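Local structure of inositol-1-monophosphatase SuhB (Mycobacterium tuberculosis, 2Q74) at residues Asn17-Ala22 against Ala135-Ala140; Thr143-Ala148 against Ala153-Glu158. The protein probably dephosphorylates inositol 1-phosphate to free myo-inositol in a magnesium-dependent reaction, the second step of myo-inositol biosynthesis from glucose 6-phosphate. All coordinates share one frame; numbering follows the deposited sequence.

Contact 1: Asn17-Ala22 against Ala135-Ala140; sequences NLAAEA and AVADVA
Ala19 of helix 8-33 sets its single methyl against two methyls of strand 130-138, those of Ala135 and Ala137. The apolar contacts are of ordinary van der Waals length: Ala19 CB lies 4.0 Å from Ala135 CB and 3.9 Å from Ala137 CB. Because alternate residues of a strand face the same way, Ala135 and Ala137 both turn toward the helix, while Val136 between them points away and packs on Ala212 and Cys216 of helix 211-220.

Backbone also takes part. Ala137 CB rests on the carbonyl oxygen of Ala19, with 3.6 Å between Ala137 CB and Ala19 O, and the CA atoms of Ala19 and Ala137 come within 5.5 Å. Alanine suits all three places, since a short side chain allows helix and strand backbones to approach this closely.

No hydrogen bond crosses the contact. Helix and strand backbones are bonded within their own elements, Ala135 and Ala137 pairing with Ile123 and Val121; further along the helix, Arg27 NE bonds to Val139 O. The contact is buried and mainly methyl-to-methyl, with one methyl on a carbonyl oxygen: here van der Waals fit, not a hydrogen bond, holds helix to strand.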
ATOM      1  N   ASN A  17     -11.826 -20.901   7.012  1.00 65.15           N
ATOM      2  CA  ASN A  17     -10.859 -21.974   7.097  1.00 64.67           C
ATOM      3  C   ASN A  17     -10.113 -22.172   5.792  1.00 63.94           C
ATOM      4  O   ASN A  17      -8.895 -22.294   5.782  1.00 64.26           O
ATOM      5  CB  ASN A  17     -11.563 -23.253   7.512  1.00 64.82           C
ATOM      6  CG  ASN A  17     -12.039 -23.214   8.943  1.00 65.45           C
ATOM      7  OD1 ASN A  17     -11.486 -22.518   9.773  1.00 66.59           O
ATOM      8  ND2 ASN A  17     -13.067 -23.969   9.234  1.00 67.17           N
ATOM      9  N   LEU A  18     -10.842 -22.182   4.690  1.00 63.06           N
ATOM     10  CA  LEU A  18     -10.218 -22.350   3.387  1.00 62.44           C
ATOM     11  C   LEU A  18      -9.302 -21.183   3.035  1.00 62.06           C
ATOM     12  O   LEU A  18      -8.197 -21.394   2.512  1.00 61.85           O
ATOM     13  CB  LEU A  18     -11.264 -22.526   2.294  1.00 62.23           C
ATOM     14  CG  LEU A  18     -12.014 -23.846   2.277  1.00 61.86           C
ATOM     15  CD1 LEU A  18     -12.728 -23.977   0.968  1.00 62.09           C
ATOM     16  CD2 LEU A  18     -11.080 -25.013   2.467  1.00 62.81           C
ATOM     17  N   ALA A  19      -9.758 -19.966   3.328  1.00 61.34           N
ATOM     18  CA  ALA A  19      -8.960 -18.773   3.106  1.00 60.90           C
ATOM     19  C   ALA A  19      -7.630 -18.856   3.872  1.00 60.74           C
ATOM     20  O   ALA A  19      -6.540 -18.642   3.292  1.00 61.14           O
ATOM     21  CB  ALA A  19      -9.741 -17.535   3.513  1.00 60.56           C
ATOM     22  N   ALA A  20      -7.713 -19.200   5.157  1.00 60.13           N
ATOM     23  CA  ALA A  20      -6.524 -19.283   6.022  1.00 59.89           C
ATOM     24  C   ALA A  20      -5.564 -20.361   5.538  1.00 59.87           C
ATOM     25  O   ALA A  20      -4.343 -20.138   5.467  1.00 60.06           O
ATOM     26  CB  ALA A  20      -6.906 -19.554   7.467  1.00 59.23           C
ATOM     27  N   GLU A  21      -6.119 -21.530   5.222  1.00 59.68           N
ATOM     28  CA  GLU A  21      -5.345 -22.622   4.638  1.00 59.75           C
ATOM     29  C   GLU A  21      -4.605 -22.190   3.390  1.00 58.59           C
ATOM     30  O   GLU A  21      -3.405 -22.354   3.287  1.00 59.08           O
ATOM     31  CB  GLU A  21      -6.268 -23.764   4.235  1.00 60.07           C
ATOM     32  CG  GLU A  21      -6.589 -24.760   5.294  1.00 61.84           C
ATOM     33  CD  GLU A  21      -7.429 -25.876   4.727  1.00 64.32           C
ATOM     34  OE1 GLU A  21      -6.975 -26.535   3.764  1.00 67.20           O
ATOM     35  OE2 GLU A  21      -8.565 -26.063   5.216  1.00 67.74           O
ATOM     36  N   ALA A  22      -5.353 -21.662   2.432  1.00 57.69           N
ATOM     37  CA  ALA A  22      -4.813 -21.276   1.135  1.00 57.07           C
ATOM     38  C   ALA A  22      -3.747 -20.180   1.282  1.00 56.76           C
ATOM     39  O   ALA A  22      -2.715 -20.225   0.612  1.00 56.84           O
ATOM     40  CB  ALA A  22      -5.935 -20.843   0.207  1.00 56.53           C
ATOM     41  N   ALA A 135     -14.839 -14.640   2.787  1.00 58.21           N
ATOM     42  CA  ALA A 135     -13.610 -14.507   3.584  1.00 57.06           C
ATOM     43  C   ALA A 135     -12.485 -14.051   2.700  1.00 55.87           C
ATOM     44  O   ALA A 135     -12.293 -14.609   1.611  1.00 56.81           O
ATOM     45  CB  ALA A 135     -13.251 -15.825   4.256  1.00 56.40           C
ATOM     46  N   VAL A 136     -11.756 -13.027   3.134  1.00 54.42           N
ATOM     47  CA  VAL A 136     -10.567 -12.569   2.388  1.00 53.17           C
ATOM     48  C   VAL A 136      -9.384 -12.665   3.306  1.00 52.76           C
ATOM     49  O   VAL A 136      -9.369 -12.085   4.391  1.00 52.49           O
ATOM     50  CB  VAL A 136     -10.678 -11.089   1.909  1.00 53.03           C
ATOM     51  CG1 VAL A 136      -9.357 -10.627   1.221  1.00 52.57           C
ATOM     52  CG2 VAL A 136     -11.873 -10.885   0.994  1.00 51.10           C
ATOM     53  N   ALA A 137      -8.379 -13.397   2.871  1.00 53.04           N
ATOM     54  CA  ALA A 137      -7.179 -13.614   3.693  1.00 52.97           C
ATOM     55  C   ALA A 137      -6.125 -12.691   3.168  1.00 53.21           C
ATOM     56  O   ALA A 137      -5.796 -12.787   2.006  1.00 53.71           O
ATOM     57  CB  ALA A 137      -6.702 -15.049   3.586  1.00 52.12           C
ATOM     58  N   ASP A 138      -5.625 -11.800   4.016  1.00 54.00           N
ATOM     59  CA  ASP A 138      -4.467 -10.952   3.720  1.00 54.94           C
ATOM     60  C   ASP A 138      -3.222 -11.789   3.998  1.00 55.40           C
ATOM     61  O   ASP A 138      -2.754 -11.886   5.139  1.00 55.71           O
ATOM     62  CB  ASP A 138      -4.494  -9.684   4.606  1.00 55.68           C
ATOM     63  CG  ASP A 138      -3.352  -8.682   4.290  1.00 58.40           C
ATOM     64  OD1 ASP A 138      -2.327  -9.061   3.681  1.00 60.62           O
ATOM     65  OD2 ASP A 138      -3.492  -7.493   4.699  1.00 62.59           O
ATOM     66  N   VAL A 139      -2.681 -12.373   2.934  1.00 55.47           N
ATOM     67  CA  VAL A 139      -1.635 -13.364   3.043  1.00 55.14           C
ATOM     68  C   VAL A 139      -0.436 -12.861   3.848  1.00 55.56           C
ATOM     69  O   VAL A 139      -0.040 -13.493   4.829  1.00 55.59           O
ATOM     70  CB  VAL A 139      -1.235 -13.890   1.634  1.00 55.16           C
ATOM     71  CG1 VAL A 139      -0.132 -14.927   1.731  1.00 54.90           C
ATOM     72  CG2 VAL A 139      -2.456 -14.487   0.958  1.00 54.64           C
ATOM     73  N   ALA A 140       0.139 -11.726   3.473  1.00 56.38           N
ATOM     74  CA  ALA A 140       1.404 -11.319   4.126  1.00 56.71           C
ATOM     75  C   ALA A 140       1.146 -10.859   5.570  1.00 57.15           C
ATOM     76  O   ALA A 140       2.005 -10.977   6.425  1.00 57.26           O
ATOM     77  CB  ALA A 140       2.129 -10.255   3.320  1.00 56.05           C
TER

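Contact 2: Thr143-Ala148 against Ala153-Glu158; sequences TVYSAA and AHLTDE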
ATOM      1  N   THR A 143      -3.723 -12.345   8.400  1.00 61.69           N
ATOM      2  CA  THR A 143      -5.024 -12.012   8.981  1.00 61.13           C
ATOM      3  C   THR A 143      -6.141 -12.487   8.041  1.00 60.45           C
ATOM      4  O   THR A 143      -5.905 -12.725   6.864  1.00 60.10           O
ATOM      5  CB  THR A 143      -5.122 -10.497   9.193  1.00 61.10           C
ATOM      6  OG1 THR A 143      -4.979  -9.840   7.927  1.00 61.70           O
ATOM      7  CG2 THR A 143      -4.008 -10.009  10.096  1.00 60.62           C
ATOM      8  N   VAL A 144      -7.355 -12.609   8.561  1.00 59.93           N
ATOM      9  CA  VAL A 144      -8.488 -13.036   7.747  1.00 59.46           C
ATOM     10  C   VAL A 144      -9.712 -12.197   8.085  1.00 59.34           C
ATOM     11  O   VAL A 144     -10.121 -12.085   9.247  1.00 59.67           O
ATOM     12  CB  VAL A 144      -8.796 -14.554   7.903  1.00 59.33           C
ATOM     13  CG1 VAL A 144      -9.916 -14.980   6.950  1.00 58.41           C
ATOM     14  CG2 VAL A 144      -7.555 -15.390   7.619  1.00 59.10           C
ATOM     15  N   TYR A 145     -10.281 -11.588   7.053  1.00 59.40           N
ATOM     16  CA  TYR A 145     -11.518 -10.816   7.182  1.00 59.11           C
ATOM     17  C   TYR A 145     -12.635 -11.742   6.771  1.00 58.86           C
ATOM     18  O   TYR A 145     -12.464 -12.497   5.823  1.00 58.09           O
ATOM     19  CB  TYR A 145     -11.486  -9.611   6.238  1.00 59.31           C
ATOM     20  CG  TYR A 145     -10.360  -8.636   6.494  1.00 59.07           C
ATOM     21  CD1 TYR A 145      -9.069  -8.867   5.991  1.00 60.05           C
ATOM     22  CD2 TYR A 145     -10.578  -7.491   7.244  1.00 58.79           C
ATOM     23  CE1 TYR A 145      -8.023  -7.959   6.236  1.00 59.71           C
ATOM     24  CE2 TYR A 145      -9.581  -6.587   7.474  1.00 59.96           C
ATOM     25  CZ  TYR A 145      -8.290  -6.816   6.976  1.00 60.37           C
ATOM     26  OH  TYR A 145      -7.310  -5.892   7.257  1.00 59.65           O
ATOM     27  N   SER A 146     -13.777 -11.679   7.457  1.00 59.19           N
ATOM     28  CA  SER A 146     -14.931 -12.472   7.035  1.00 59.68           C
ATOM     29  C   SER A 146     -16.257 -11.880   7.440  1.00 60.46           C
ATOM     30  O   SER A 146     -16.320 -11.030   8.324  1.00 61.29           O
ATOM     31  CB  SER A 146     -14.828 -13.888   7.591  1.00 59.74           C
ATOM     32  OG  SER A 146     -14.727 -13.882   9.010  1.00 59.51           O
ATOM     33  N   ALA A 147     -17.322 -12.347   6.794  1.00 61.01           N
ATOM     34  CA  ALA A 147     -18.660 -11.867   7.075  1.00 61.27           C
ATOM     35  C   ALA A 147     -19.673 -12.876   6.572  1.00 61.91           C
ATOM     36  O   ALA A 147     -19.332 -13.762   5.790  1.00 61.98           O
ATOM     37  CB  ALA A 147     -18.873 -10.535   6.409  1.00 60.91           C
ATOM     38  N   ALA A 148     -20.904 -12.733   7.048  1.00 62.57           N
ATOM     39  CA  ALA A 148     -22.057 -13.483   6.550  1.00 63.63           C
ATOM     40  C   ALA A 148     -23.336 -12.645   6.739  1.00 64.40           C
ATOM     41  O   ALA A 148     -23.416 -11.850   7.682  1.00 64.22           O
ATOM     42  CB  ALA A 148     -22.177 -14.813   7.259  1.00 63.45           C
ATOM     43  N   ALA A 153     -19.318  -8.356  10.231  1.00 65.75           N
ATOM     44  CA  ALA A 153     -17.995  -8.578   9.620  1.00 65.83           C
ATOM     45  C   ALA A 153     -16.924  -8.610  10.699  1.00 66.02           C
ATOM     46  O   ALA A 153     -16.907  -7.744  11.579  1.00 65.64           O
ATOM     47  CB  ALA A 153     -17.678  -7.452   8.656  1.00 65.85           C
ATOM     48  N   HIS A 154     -16.023  -9.588  10.641  1.00 66.41           N
ATOM     49  CA  HIS A 154     -14.933  -9.655  11.620  1.00 67.20           C
ATOM     50  C   HIS A 154     -13.568  -9.780  10.976  1.00 66.46           C
ATOM     51  O   HIS A 154     -13.447 -10.227   9.844  1.00 66.61           O
ATOM     52  CB  HIS A 154     -15.142 -10.806  12.603  1.00 68.38           C
ATOM     53  CG  HIS A 154     -16.545 -10.915  13.108  1.00 71.62           C
ATOM     54  ND1 HIS A 154     -17.082 -10.030  14.015  1.00 74.60           N
ATOM     55  CD2 HIS A 154     -17.532 -11.793  12.809  1.00 75.39           C
ATOM     56  CE1 HIS A 154     -18.339 -10.359  14.257  1.00 75.61           C
ATOM     57  NE2 HIS A 154     -18.635 -11.426  13.539  1.00 76.67           N
ATOM     58  N   LEU A 155     -12.554  -9.339  11.714  1.00 66.00           N
ATOM     59  CA  LEU A 155     -11.148  -9.505  11.372  1.00 65.72           C
ATOM     60  C   LEU A 155     -10.541 -10.445  12.402  1.00 66.57           C
ATOM     61  O   LEU A 155     -10.775 -10.271  13.607  1.00 65.83           O
ATOM     62  CB  LEU A 155     -10.441  -8.162  11.486  1.00 65.51           C
ATOM     63  CG  LEU A 155      -9.041  -7.935  10.892  1.00 64.75           C
ATOM     64  CD1 LEU A 155      -8.460  -6.668  11.477  1.00 64.85           C
ATOM     65  CD2 LEU A 155      -8.109  -9.055  11.130  1.00 63.48           C
ATOM     66  N   THR A 156      -9.781 -11.443  11.942  1.00 67.58           N
ATOM     67  CA  THR A 156      -9.130 -12.394  12.837  1.00 68.93           C
ATOM     68  C   THR A 156      -7.622 -12.339  12.677  1.00 70.65           C
ATOM     69  O   THR A 156      -7.104 -12.512  11.585  1.00 69.94           O
ATOM     70  CB  THR A 156      -9.615 -13.836  12.576  1.00 68.88           C
ATOM     71  OG1 THR A 156     -11.037 -13.888  12.727  1.00 69.38           O
ATOM     72  CG2 THR A 156      -8.990 -14.807  13.547  1.00 67.87           C
ATOM     73  N   ASP A 157      -6.924 -12.100  13.782  1.00 73.59           N
ATOM     74  CA  ASP A 157      -5.448 -12.066  13.811  1.00 75.84           C
ATOM     75  C   ASP A 157      -4.929 -12.760  15.083  1.00 77.93           C
ATOM     76  O   ASP A 157      -5.687 -13.473  15.764  1.00 77.97           O
ATOM     77  CB  ASP A 157      -4.952 -10.615  13.731  1.00 75.97           C
ATOM     78  CG  ASP A 157      -5.482  -9.739  14.870  1.00 76.99           C
ATOM     79  OD1 ASP A 157      -5.715 -10.247  15.985  1.00 78.24           O
ATOM     80  OD2 ASP A 157      -5.671  -8.522  14.639  1.00 78.24           O
ATOM     81  N   GLU A 158      -3.656 -12.543  15.418  1.00 80.36           N
ATOM     82  CA  GLU A 158      -3.061 -13.155  16.625  1.00 82.24           C
ATOM     83  C   GLU A 158      -3.821 -12.789  17.913  1.00 82.98           C
ATOM     84  O   GLU A 158      -3.979 -13.622  18.796  1.00 83.23           O
ATOM     85  CB  GLU A 158      -1.569 -12.791  16.783  1.00 82.75           C
ATOM     86  CG  GLU A 158      -1.280 -11.349  17.244  1.00 84.36           C
ATOM     87  CD  GLU A 158      -1.003 -10.422  16.082  1.00 86.79           C
ATOM     88  OE1 GLU A 158       0.190 -10.343  15.676  1.00 87.87           O
ATOM     89  OE2 GLU A 158      -1.973  -9.781  15.582  1.00 87.81           O
TER
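The ring of Tyr145 meets Leu155 obliquely, the two side chains lying next to each other and pointing the same way from a non-hydrogen-bonded pair. Leu155 CG makes an off-centre CH-pi contact, 4.2 Å from the centroid of the Tyr145 ring and 29° off its normal; its nearest ring atom is Tyr145 CE2, 3.7 Å from Leu155 CG. Placing CG anti to the backbone N (chi1 -166°) brings this branch point of Leu155 to the ring. Leu164 and Arg222, from loops, and Ile242 of helix 233-245 also touch the Tyr145 side chain. A large aromatic and a branched aliphatic residue suit this buried face, which Ala147 and Ala153 continue with their CB atoms 4.0 Å apart.

Four backbone hydrogen bonds join the antiparallel strands. Val144 and Thr156 exchange two, Val144 N to Thr156 O at 3.0 Å and Thr156 N to Val144 O at 2.8 Å; the first donor lies in the carbonyl plane, the second is tilted from it by 22°. Ser146 and His154 form the other pair, straighter, with each donor nearly in line with the accepting C=O.

At the far end of the hairpin the methyl CG2 of Thr143 reaches Asp157 CB at 3.8 Å, and Leu155 CD2 packs against Thr143 CB. Beta-branched Thr143, Val144 and Thr156 suit extended strands. On the face carrying Val144 and Thr156, the hydroxyl of Ser146 is hydrogen-bonded to OE2 of Glu16 from helix 8-33, a polar tie between sheet and helix.

This is a two-stranded antiparallel beta hairpin within the larger sheet: directional bonds fix its register, while Tyr145, Ala147 and Ala153 pack on Ile242 of helix 233-245, and Leu155 on Leu164.

Overall arrangement
Contact 1 and contact 2 follow one another along the chain, their centres 10 Å apart, and meet in one mixed sheet, where strands 130-138, 143-148 and 152-157 lie side by side in that order, each antiparallel to the next. Probable hydrogen bonds from Val136 N to Tyr145 O and from Asp138 N to Thr143 O join the two contacts. Helix 8-33 lies against one face of this sheet and helix 233-245 on the other: contact 1 joins a helix layer to the sheet and contact 2 two strands inside it, within the alpha-beta-alpha-beta-alpha sandwich. Neither reaches Asp107, a probable magnesium ligand, whose side chain is about 10 Å from that of Ala137 and 11 Å from that of Tyr145.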